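Long-range contact in protein UL16 (Human herpesvirus 5 strain ad169, PDB 2WY3), which helps the virus evade natural killer cells by blocking KLRK1 binding to ULBP1 and ULBP2 and sequestering diverse KLRK1 ligands inside the cell: residues N75-G87 / L98-Y112. Numbering follows the deposited sequence.
Sequences NFSDITTNILQDG and LYTSRMVTNLTVGRY. With NAG (2-acetamido-2-deoxy-beta-D-glucopyranose), chain L; NAG (2-acetamido-2-deoxy-beta-D-glucopyranose), chain M.
A classic beta bulge interrupts the antiparallel hairpin of strands 82-89 and 95-102, setting Ile83 and Leu84 opposite the single residue Ser101: Ser101 O accepts from Ile83 N at 2.7 Å and from Leu84 N at 3.1 Å, both donors on the same face of its carbonyl plane. Ser101 N to Leu84 O completes the bulge, and regular pairing continues with Tyr99 N to Asp86 O at 2.8 Å. Leu84, its CG anti to the backbone N (chi1 -178°), lays CD2 against Tyr99 CB at 3.4 Å; on this side a chain of another protein packs on Leu84 and Tyr99, and Asp86 offers it two acceptors, OD1 in a salt bridge to a basic side chain and OD2 in a hydrogen bond to a polar one. The other side faces the six-stranded sheet of this all-beta domain. Here Arg102 suits its place because a flat guanidinium can meet a ring with its face and still donate from its rim: Phe76 CD2 lies over the centre of one face, Thr81 OG1 over the opposite face of the guanidinium. Asn82 OD1, a carbonyl acceptor, takes Arg102 NE at 2.9 Å, almost in line with its C=O. Arg102 NH1 donates to Tyr112 OH at 3.0 Å, a hydroxyl that can also donate, here to Thr108 O, while Phe53 makes a cation-pi contact with Arg102.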
ATOM      1  N   ASN B  75     -20.269   2.990  -2.226  1.00 23.03           N
ATOM      2  CA  ASN B  75     -19.599   2.820  -0.933  1.00 21.49           C
ATOM      3  C   ASN B  75     -20.216   1.677  -0.142  1.00 20.85           C
ATOM      4  O   ASN B  75     -21.369   1.314  -0.371  1.00 23.57           O
ATOM      5  CB  ASN B  75     -19.750   4.074  -0.058  1.00 22.44           C
ATOM      6  CG  ASN B  75     -18.935   5.252  -0.549  1.00 27.13           C
ATOM      7  OD1 ASN B  75     -17.724   5.148  -0.742  1.00 21.82           O
ATOM      8  ND2 ASN B  75     -19.610   6.393  -0.731  1.00 27.63           N
ATOM      9  N   PHE B  76     -19.469   1.132   0.815  1.00 19.39           N
ATOM     10  CA  PHE B  76     -20.098   0.342   1.869  1.00 19.69           C
ATOM     11  C   PHE B  76     -21.263   1.170   2.438  1.00 26.03           C
ATOM     12  O   PHE B  76     -21.174   2.399   2.539  1.00 23.65           O
ATOM     13  CB  PHE B  76     -19.100   0.051   2.995  1.00 18.12           C
ATOM     14  CG  PHE B  76     -18.203  -1.139   2.747  1.00 21.67           C
ATOM     15  CD1 PHE B  76     -18.656  -2.232   2.021  1.00 17.46           C
ATOM     16  CD2 PHE B  76     -16.917  -1.171   3.287  1.00 20.85           C
ATOM     17  CE1 PHE B  76     -17.836  -3.348   1.815  1.00 14.17           C
ATOM     18  CE2 PHE B  76     -16.096  -2.268   3.099  1.00 22.26           C
ATOM     19  CZ  PHE B  76     -16.553  -3.366   2.356  1.00 18.23           C
ATOM     20  N   SER B  77     -22.343   0.496   2.822  1.00 25.95           N
ATOM     21  CA  SER B  77     -23.507   1.170   3.401  1.00 28.00           C
ATOM     22  C   SER B  77     -23.158   1.863   4.715  1.00 30.03           C
ATOM     23  O   SER B  77     -23.792   2.855   5.090  1.00 32.93           O
ATOM     24  CB  SER B  77     -24.651   0.177   3.622  1.00 36.90           C
ATOM     25  OG  SER B  77     -24.288  -0.808   4.576  1.00 42.11           O
ATOM     26  N   ASP B  78     -22.168   1.329   5.423  1.00 27.06           N
ATOM     27  CA  ASP B  78     -21.681   1.943   6.653  1.00 31.35           C
ATOM     28  C   ASP B  78     -20.198   2.246   6.539  1.00 33.78           C
ATOM     29  O   ASP B  78     -19.359   1.339   6.601  1.00 34.43           O
ATOM     30  CB  ASP B  78     -21.936   1.038   7.862  1.00 37.80           C
ATOM     31  CG  ASP B  78     -21.599   1.718   9.180  1.00 50.08           C
ATOM     32  OD1 ASP B  78     -20.851   2.725   9.164  1.00 42.99           O
ATOM     33  OD2 ASP B  78     -22.087   1.253  10.234  1.00 60.93           O
ATOM     34  N   ILE B  79     -19.869   3.522   6.375  1.00 29.26           N
ATOM     35  CA  ILE B  79     -18.480   3.907   6.164  1.00 27.97           C
ATOM     36  C   ILE B  79     -17.789   4.452   7.409  1.00 27.56           C
ATOM     37  O   ILE B  79     -16.637   4.878   7.335  1.00 27.92           O
ATOM     38  CB  ILE B  79     -18.339   4.935   5.025  1.00 27.50           C
ATOM     39  CG1 ILE B  79     -19.030   6.255   5.395  1.00 31.36           C
ATOM     40  CG2 ILE B  79     -18.900   4.363   3.732  1.00 29.82           C
ATOM     41  CD1 ILE B  79     -18.867   7.328   4.327  1.00 32.77           C
ATOM     42  N   THR B  80     -18.474   4.421   8.551  1.00 27.83           N
ATOM     43  CA  THR B  80     -17.934   5.045   9.763  1.00 29.66           C
ATOM     44  C   THR B  80     -16.646   4.394  10.265  1.00 32.90           C
ATOM     45  O   THR B  80     -15.823   5.046  10.912  1.00 31.92           O
ATOM     46  CB  THR B  80     -18.972   5.099  10.907  1.00 34.83           C
ATOM     47  OG1 THR B  80     -19.444   3.779  11.203  1.00 37.52           O
ATOM     48  CG2 THR B  80     -20.147   5.977  10.513  1.00 36.79           C
ATOM     49  N   THR B  81     -16.473   3.110   9.967  1.00 25.26           N
ATOM     50  CA  THR B  81     -15.270   2.392  10.378  1.00 25.75           C
ATOM     51  C   THR B  81     -14.180   2.398   9.309  1.00 26.62           C
ATOM     52  O   THR B  81     -13.085   1.867   9.532  1.00 25.22           O
ATOM     53  CB  THR B  81     -15.579   0.922  10.701  1.00 28.86           C
ATOM     54  OG1 THR B  81     -16.067   0.278   9.518  1.00 25.97           O
ATOM     55  CG2 THR B  81     -16.616   0.826  11.802  1.00 30.79           C
ATOM     56  N   ASN B  82     -14.465   2.994   8.156  1.00 22.47           N
ATOM     57  CA  ASN B  82     -13.497   3.005   7.053  1.00 20.77           C
ATOM     58  C   ASN B  82     -12.299   3.927   7.290  1.00 23.68           C
ATOM     59  O   ASN B  82     -12.469   5.090   7.624  1.00 23.06           O
ATOM     60  CB  ASN B  82     -14.157   3.447   5.745  1.00 22.79           C
ATOM     61  CG  ASN B  82     -15.030   2.373   5.121  1.00 20.33           C
ATOM     62  OD1 ASN B  82     -15.133   1.250   5.625  1.00 23.29           O
ATOM     63  ND2 ASN B  82     -15.672   2.724   4.016  1.00 20.65           N
ATOM     64  N   ILE B  83     -11.099   3.403   7.069  1.00 24.61           N
ATOM     65  CA  ILE B  83      -9.876   4.204   7.069  1.00 22.62           C
ATOM     66  C   ILE B  83      -9.508   4.493   5.613  1.00 17.12           C
ATOM     67  O   ILE B  83      -9.088   5.608   5.257  1.00 21.91           O
ATOM     68  CB  ILE B  83      -8.729   3.430   7.748  1.00 21.56           C
ATOM     69  CG1 ILE B  83      -9.056   3.230   9.234  1.00 28.53           C
ATOM     70  CG2 ILE B  83      -7.382   4.162   7.558  1.00 26.08           C
ATOM     71  CD1 ILE B  83      -8.222   2.179   9.927  1.00 32.74           C
ATOM     72  N   LEU B  84      -9.661   3.468   4.781  1.00 18.25           N
ATOM     73  CA  LEU B  84      -9.436   3.583   3.349  1.00 19.72           C
ATOM     74  C   LEU B  84     -10.371   2.629   2.617  1.00 19.98           C
ATOM     75  O   LEU B  84     -10.511   1.461   2.997  1.00 18.65           O
ATOM     76  CB  LEU B  84      -7.993   3.245   3.001  1.00 21.09           C
ATOM     77  CG  LEU B  84      -7.552   3.365   1.533  1.00 20.92           C
ATOM     78  CD1 LEU B  84      -7.865   4.749   0.967  1.00 20.66           C
ATOM     79  CD2 LEU B  84      -6.056   3.090   1.445  1.00 22.08           C
ATOM     80  N   GLN B  85     -11.000   3.129   1.562  1.00 18.24           N
ATOM     81  CA  GLN B  85     -11.922   2.319   0.772  1.00 16.02           C
ATOM     82  C   GLN B  85     -11.929   2.861  -0.659  1.00 21.38           C
ATOM     83  O   GLN B  85     -12.889   3.509  -1.097  1.00 18.49           O
ATOM     84  CB  GLN B  85     -13.328   2.388   1.384  1.00 15.55           C
ATOM     85  CG  GLN B  85     -14.353   1.423   0.752  1.00 16.99           C
ATOM     86  CD  GLN B  85     -15.703   2.107   0.531  1.00 20.09           C
ATOM     87  OE1 GLN B  85     -16.653   1.898   1.288  1.00 20.22           O
ATOM     88  NE2 GLN B  85     -15.783   2.939  -0.514  1.00 18.58           N
ATOM     89  N   ASP B  86     -10.847   2.596  -1.384  1.00 19.43           N
ATOM     90  CA  ASP B  86     -10.639   3.221  -2.681  1.00 16.14           C
ATOM     91  C   ASP B  86      -9.616   2.419  -3.464  1.00 22.28           C
ATOM     92  O   ASP B  86      -8.938   1.548  -2.911  1.00 20.04           O
ATOM     93  CB  ASP B  86     -10.113   4.647  -2.449  1.00 19.26           C
ATOM     94  CG  ASP B  86     -10.296   5.564  -3.651  1.00 22.43           C
ATOM     95  OD1 ASP B  86     -10.874   5.154  -4.681  1.00 20.50           O
ATOM     96  OD2 ASP B  86      -9.855   6.724  -3.548  1.00 26.51           O
ATOM     97  N   GLY B  87      -9.491   2.721  -4.751  1.00 20.92           N
ATOM     98  CA  GLY B  87      -8.517   2.040  -5.580  1.00 18.28           C
ATOM     99  C   GLY B  87      -7.399   2.989  -5.969  1.00 20.03           C
ATOM    100  O   GLY B  87      -7.515   4.208  -5.808  1.00 19.79           O
ATOM    101  N   LEU B  98      -7.228  -2.467  -5.096  1.00 15.93           N
ATOM    102  CA  LEU B  98      -8.341  -2.000  -4.281  1.00 16.99           C
ATOM    103  C   LEU B  98      -7.941  -2.124  -2.812  1.00 15.80           C
ATOM    104  O   LEU B  98      -7.580  -3.211  -2.349  1.00 17.45           O
ATOM    105  CB  LEU B  98      -9.598  -2.838  -4.546  1.00 16.30           C
ATOM    106  CG  LEU B  98     -10.237  -2.760  -5.934  1.00 19.08           C
ATOM    107  CD1 LEU B  98     -11.631  -3.371  -5.906  1.00 18.11           C
ATOM    108  CD2 LEU B  98     -10.299  -1.315  -6.422  1.00 21.69           C
ATOM    109  N   TYR B  99      -8.014  -1.016  -2.082  1.00 16.58           N
ATOM    110  CA  TYR B  99      -7.647  -0.991  -0.668  1.00 17.01           C
ATOM    111  C   TYR B  99      -8.877  -0.903   0.199  1.00 20.29           C
ATOM    112  O   TYR B  99      -9.702  -0.010   0.015  1.00 18.26           O
ATOM    113  CB  TYR B  99      -6.787   0.243  -0.359  1.00 17.73           C
ATOM    114  CG  TYR B  99      -5.376   0.158  -0.855  1.00 18.76           C
ATOM    115  CD1 TYR B  99      -4.329  -0.105   0.025  1.00 20.86           C
ATOM    116  CD2 TYR B  99      -5.080   0.342  -2.202  1.00 18.35           C
ATOM    117  CE1 TYR B  99      -3.025  -0.177  -0.420  1.00 18.99           C
ATOM    118  CE2 TYR B  99      -3.769   0.264  -2.657  1.00 19.87           C
ATOM    119  CZ  TYR B  99      -2.749   0.004  -1.754  1.00 17.94           C
ATOM    120  OH  TYR B  99      -1.449  -0.086  -2.188  1.00 26.22           O
ATOM    121  N   THR B 100      -9.000  -1.828   1.145  1.00 17.20           N
ATOM    122  CA  THR B 100     -10.040  -1.755   2.159  1.00 16.91           C
ATOM    123  C   THR B 100      -9.377  -1.847   3.528  1.00 19.00           C
ATOM    124  O   THR B 100      -8.900  -2.911   3.920  1.00 21.31           O
ATOM    125  CB  THR B 100     -11.057  -2.910   2.013  1.00 18.90           C
ATOM    126  OG1 THR B 100     -11.553  -2.950   0.660  1.00 19.89           O
ATOM    127  CG2 THR B 100     -12.223  -2.721   2.994  1.00 20.48           C
ATOM    128  N   SER B 101      -9.334  -0.728   4.240  1.00 15.50           N
ATOM    129  CA  SER B 101      -8.779  -0.693   5.590  1.00 15.47           C
ATOM    130  C   SER B 101      -9.847  -0.150   6.524  1.00 20.20           C
ATOM    131  O   SER B 101     -10.438   0.889   6.256  1.00 19.52           O
ATOM    132  CB  SER B 101      -7.524   0.195   5.626  1.00 21.10           C
ATOM    133  OG  SER B 101      -7.019   0.326   6.946  1.00 26.56           O
ATOM    134  N   ARG B 102     -10.097  -0.856   7.620  1.00 18.27           N
ATOM    135  CA  ARG B 102     -11.147  -0.466   8.544  1.00 18.28           C
ATOM    136  C   ARG B 102     -10.704  -0.728   9.963  1.00 18.91           C
ATOM    137  O   ARG B 102      -9.856  -1.591  10.202  1.00 19.53           O
ATOM    138  CB  ARG B 102     -12.413  -1.298   8.285  1.00 19.41           C
ATOM    139  CG  ARG B 102     -12.743  -1.510   6.822  1.00 20.11           C
ATOM    140  CD  ARG B 102     -14.047  -2.295   6.680  1.00 23.34           C
ATOM    141  NE  ARG B 102     -15.217  -1.424   6.714  1.00 20.46           N
ATOM    142  CZ  ARG B 102     -16.477  -1.849   6.777  1.00 24.02           C
ATOM    143  NH1 ARG B 102     -16.750  -3.149   6.854  1.00 20.28           N
ATOM    144  NH2 ARG B 102     -17.469  -0.968   6.781  1.00 25.20           N
ATOM    145  N   MET B 103     -11.299  -0.005  10.904  1.00 19.26           N
ATOM    146  CA  MET B 103     -11.151  -0.336  12.311  1.00 21.91           C
ATOM    147  C   MET B 103     -11.770  -1.708  12.535  1.00 22.34           C
ATOM    148  O   MET B 103     -12.811  -2.027  11.960  1.00 19.65           O
ATOM    149  CB  MET B 103     -11.840   0.713  13.191  1.00 24.58           C
ATOM    150  CG  MET B 103     -11.258   2.106  12.998  1.00 31.93           C
ATOM    151  SD  MET B 103     -12.020   3.323  14.092  1.00 59.84           S
ATOM    152  CE  MET B 103     -13.730   3.198  13.609  1.00 28.67           C
ATOM    153  N   VAL B 104     -11.114  -2.522  13.353  1.00 19.18           N
ATOM    154  CA  VAL B 104     -11.600  -3.863  13.650  1.00 18.27           C
ATOM    155  C   VAL B 104     -12.511  -3.837  14.878  1.00 20.80           C
ATOM    156  O   VAL B 104     -12.092  -3.466  15.978  1.00 21.03           O
ATOM    157  CB  VAL B 104     -10.439  -4.851  13.873  1.00 27.64           C
ATOM    158  CG1 VAL B 104     -10.974  -6.236  14.210  1.00 22.17           C
ATOM    159  CG2 VAL B 104      -9.561  -4.913  12.626  1.00 33.36           C
ATOM    160  N   THR B 105     -13.772  -4.194  14.668  1.00 17.59           N
ATOM    161  CA  THR B 105     -14.771  -4.169  15.726  1.00 19.84           C
ATOM    162  C   THR B 105     -15.709  -5.346  15.545  1.00 21.56           C
ATOM    163  O   THR B 105     -15.650  -6.047  14.532  1.00 19.30           O
ATOM    164  CB  THR B 105     -15.642  -2.901  15.648  1.00 25.40           C
ATOM    165  OG1 THR B 105     -16.492  -2.987  14.496  1.00 21.37           O
ATOM    166  CG2 THR B 105     -14.771  -1.647  15.543  1.00 27.04           C
ATOM    167  N   ASN B 106     -16.591  -5.541  16.518  1.00 18.68           N
ATOM    168  CA  ASN B 106     -17.632  -6.555  16.400  1.00 16.30           C
ATOM    169  C   ASN B 106     -18.522  -6.374  15.161  1.00 16.73           C
ATOM    170  O   ASN B 106     -19.288  -7.261  14.822  1.00 19.76           O
ATOM    171  CB  ASN B 106     -18.479  -6.629  17.686  1.00 17.73           C
ATOM    172  CG  ASN B 106     -18.845  -5.250  18.250  1.00 18.43           C
ATOM    173  OD1 ASN B 106     -19.047  -4.282  17.501  1.00 20.99           O
ATOM    174  ND2 ASN B 106     -18.979  -5.181  19.585  1.00 19.09           N
ATOM    175  N   LEU B 107     -18.415  -5.232  14.487  1.00 16.28           N
ATOM    176  CA  LEU B 107     -19.243  -4.975  13.303  1.00 17.49           C
ATOM    177  C   LEU B 107     -18.465  -5.052  11.991  1.00 19.19           C
ATOM    178  O   LEU B 107     -19.043  -4.940  10.912  1.00 20.74           O
ATOM    179  CB  LEU B 107     -19.952  -3.607  13.427  1.00 20.96           C
ATOM    180  CG  LEU B 107     -20.989  -3.541  14.547  1.00 20.65           C
ATOM    181  CD1 LEU B 107     -21.641  -2.163  14.624  1.00 25.96           C
ATOM    182  CD2 LEU B 107     -22.057  -4.625  14.339  1.00 23.77           C
ATOM    183  N   THR B 108     -17.153  -5.245  12.065  1.00 18.05           N
ATOM    184  CA  THR B 108     -16.371  -5.353  10.829  1.00 16.47           C
ATOM    185  C   THR B 108     -15.651  -6.696  10.698  1.00 18.83           C
ATOM    186  O   THR B 108     -14.986  -6.943   9.685  1.00 17.67           O
ATOM    187  CB  THR B 108     -15.331  -4.203  10.676  1.00 17.98           C
ATOM    188  OG1 THR B 108     -14.405  -4.239  11.770  1.00 17.59           O
ATOM    189  CG2 THR B 108     -16.035  -2.831  10.636  1.00 19.31           C
ATOM    190  N   VAL B 109     -15.762  -7.551  11.716  1.00 12.93           N
ATOM    191  CA  VAL B 109     -15.230  -8.911  11.605  1.00 12.55           C
ATOM    192  C   VAL B 109     -16.053  -9.696  10.580  1.00 14.22           C
ATOM    193  O   VAL B 109     -17.259  -9.478  10.428  1.00 15.08           O
ATOM    194  CB  VAL B 109     -15.219  -9.667  12.970  1.00 16.28           C
ATOM    195  CG1 VAL B 109     -14.072  -9.160  13.864  1.00 15.59           C
ATOM    196  CG2 VAL B 109     -16.573  -9.547  13.672  1.00 18.53           C
ATOM    197  N   GLY B 110     -15.397 -10.595   9.854  1.00 13.95           N
ATOM    198  CA  GLY B 110     -16.095 -11.345   8.829  1.00 13.63           C
ATOM    199  C   GLY B 110     -15.192 -11.676   7.660  1.00 14.88           C
ATOM    200  O   GLY B 110     -14.009 -11.947   7.855  1.00 14.24           O
ATOM    201  N   ARG B 111     -15.769 -11.681   6.465  1.00 12.97           N
ATOM    202  CA  ARG B 111     -15.077 -12.173   5.261  1.00 11.18           C
ATOM    203  C   ARG B 111     -15.126 -11.100   4.195  1.00 14.94           C
ATOM    204  O   ARG B 111     -16.217 -10.628   3.859  1.00 16.01           O
ATOM    205  CB  ARG B 111     -15.815 -13.417   4.760  1.00 13.51           C
ATOM    206  CG  ARG B 111     -15.067 -14.281   3.742  1.00 17.55           C
ATOM    207  CD  ARG B 111     -15.943 -15.468   3.306  1.00 17.29           C
ATOM    208  NE  ARG B 111     -16.861 -15.079   2.244  1.00 21.31           N
ATOM    209  CZ  ARG B 111     -18.174 -15.272   2.262  1.00 22.58           C
ATOM    210  NH1 ARG B 111     -18.758 -15.878   3.296  1.00 24.01           N
ATOM    211  NH2 ARG B 111     -18.899 -14.858   1.231  1.00 17.99           N
ATOM    212  N   TYR B 112     -13.961 -10.712   3.667  1.00 11.90           N
ATOM    213  CA  TYR B 112     -13.873  -9.697   2.611  1.00 10.99           C
ATOM    214  C   TYR B 112     -13.426 -10.384   1.328  1.00 13.33           C
ATOM    215  O   TYR B 112     -12.320 -10.926   1.274  1.00 14.82           O
ATOM    216  CB  TYR B 112     -12.880  -8.575   2.994  1.00 12.66           C
ATOM    217  CG  TYR B 112     -13.393  -7.743   4.164  1.00 16.40           C
ATOM    218  CD1 TYR B 112     -14.023  -6.519   3.943  1.00 16.52           C
ATOM    219  CD2 TYR B 112     -13.278  -8.202   5.477  1.00 11.81           C
ATOM    220  CE1 TYR B 112     -14.515  -5.760   5.008  1.00 12.28           C
ATOM    221  CE2 TYR B 112     -13.772  -7.443   6.550  1.00 14.53           C
ATOM    222  CZ  TYR B 112     -14.388  -6.235   6.302  1.00 15.15           C
ATOM    223  OH  TYR B 112     -14.885  -5.491   7.362  1.00 15.64           O
TER
HETATM  224  C1  NAG L1205     -18.802   7.572  -0.971  1.00 25.19           C
HETATM  225  C2  NAG L1205     -19.598   8.476  -1.922  1.00 30.02           C
HETATM  226  C3  NAG L1205     -18.901   9.818  -2.114  1.00 38.41           C
HETATM  227  C4  NAG L1205     -18.625  10.451  -0.763  1.00 36.27           C
HETATM  228  C5  NAG L1205     -17.844   9.487   0.120  1.00 35.17           C
HETATM  229  C6  NAG L1205     -17.622  10.066   1.516  1.00 37.12           C
HETATM  230  C7  NAG L1205     -20.929   7.315  -3.606  1.00 30.81           C
HETATM  231  C8  NAG L1205     -20.996   6.841  -5.029  1.00 33.03           C
HETATM  232  N2  NAG L1205     -19.786   7.882  -3.228  1.00 27.22           N
HETATM  233  O3  NAG L1205     -19.708  10.671  -2.900  1.00 36.67           O
HETATM  234  O4  NAG L1205     -17.870  11.619  -0.959  1.00 44.80           O
HETATM  235  O5  NAG L1205     -18.535   8.258   0.240  1.00 30.48           O
HETATM  236  O6  NAG L1205     -18.872  10.283   2.149  1.00 41.44           O
HETATM  237  O7  NAG L1205     -21.895   7.157  -2.858  1.00 30.75           O
HETATM  238  C1  NAG M1206     -19.248  -3.854  20.111  1.00 20.45           C
HETATM  239  C2  NAG M1206     -19.694  -3.983  21.575  1.00 21.09           C
HETATM  240  C3  NAG M1206     -19.829  -2.626  22.261  1.00 28.42           C
HETATM  241  C4  NAG M1206     -18.571  -1.795  22.050  1.00 35.60           C
HETATM  242  C5  NAG M1206     -18.231  -1.750  20.561  1.00 25.90           C
HETATM  243  C6  NAG M1206     -16.936  -0.994  20.278  1.00 34.96           C
HETATM  244  C7  NAG M1206     -21.002  -6.000  21.816  1.00 31.48           C
HETATM  245  C8  NAG M1206     -22.353  -6.614  22.048  1.00 22.68           C
HETATM  246  N2  NAG M1206     -20.963  -4.678  21.692  1.00 21.43           N
HETATM  247  O3  NAG M1206     -20.047  -2.832  23.643  1.00 34.97           O
HETATM  248  O4  NAG M1206     -18.782  -0.492  22.561  1.00 37.25           O
HETATM  249  O5  NAG M1206     -18.079  -3.064  20.049  1.00 25.59           O
HETATM  250  O6  NAG M1206     -16.792  -0.867  18.875  1.00 37.02           O
HETATM  251  O7  NAG M1206     -19.999  -6.706  21.723  1.00 29.74           O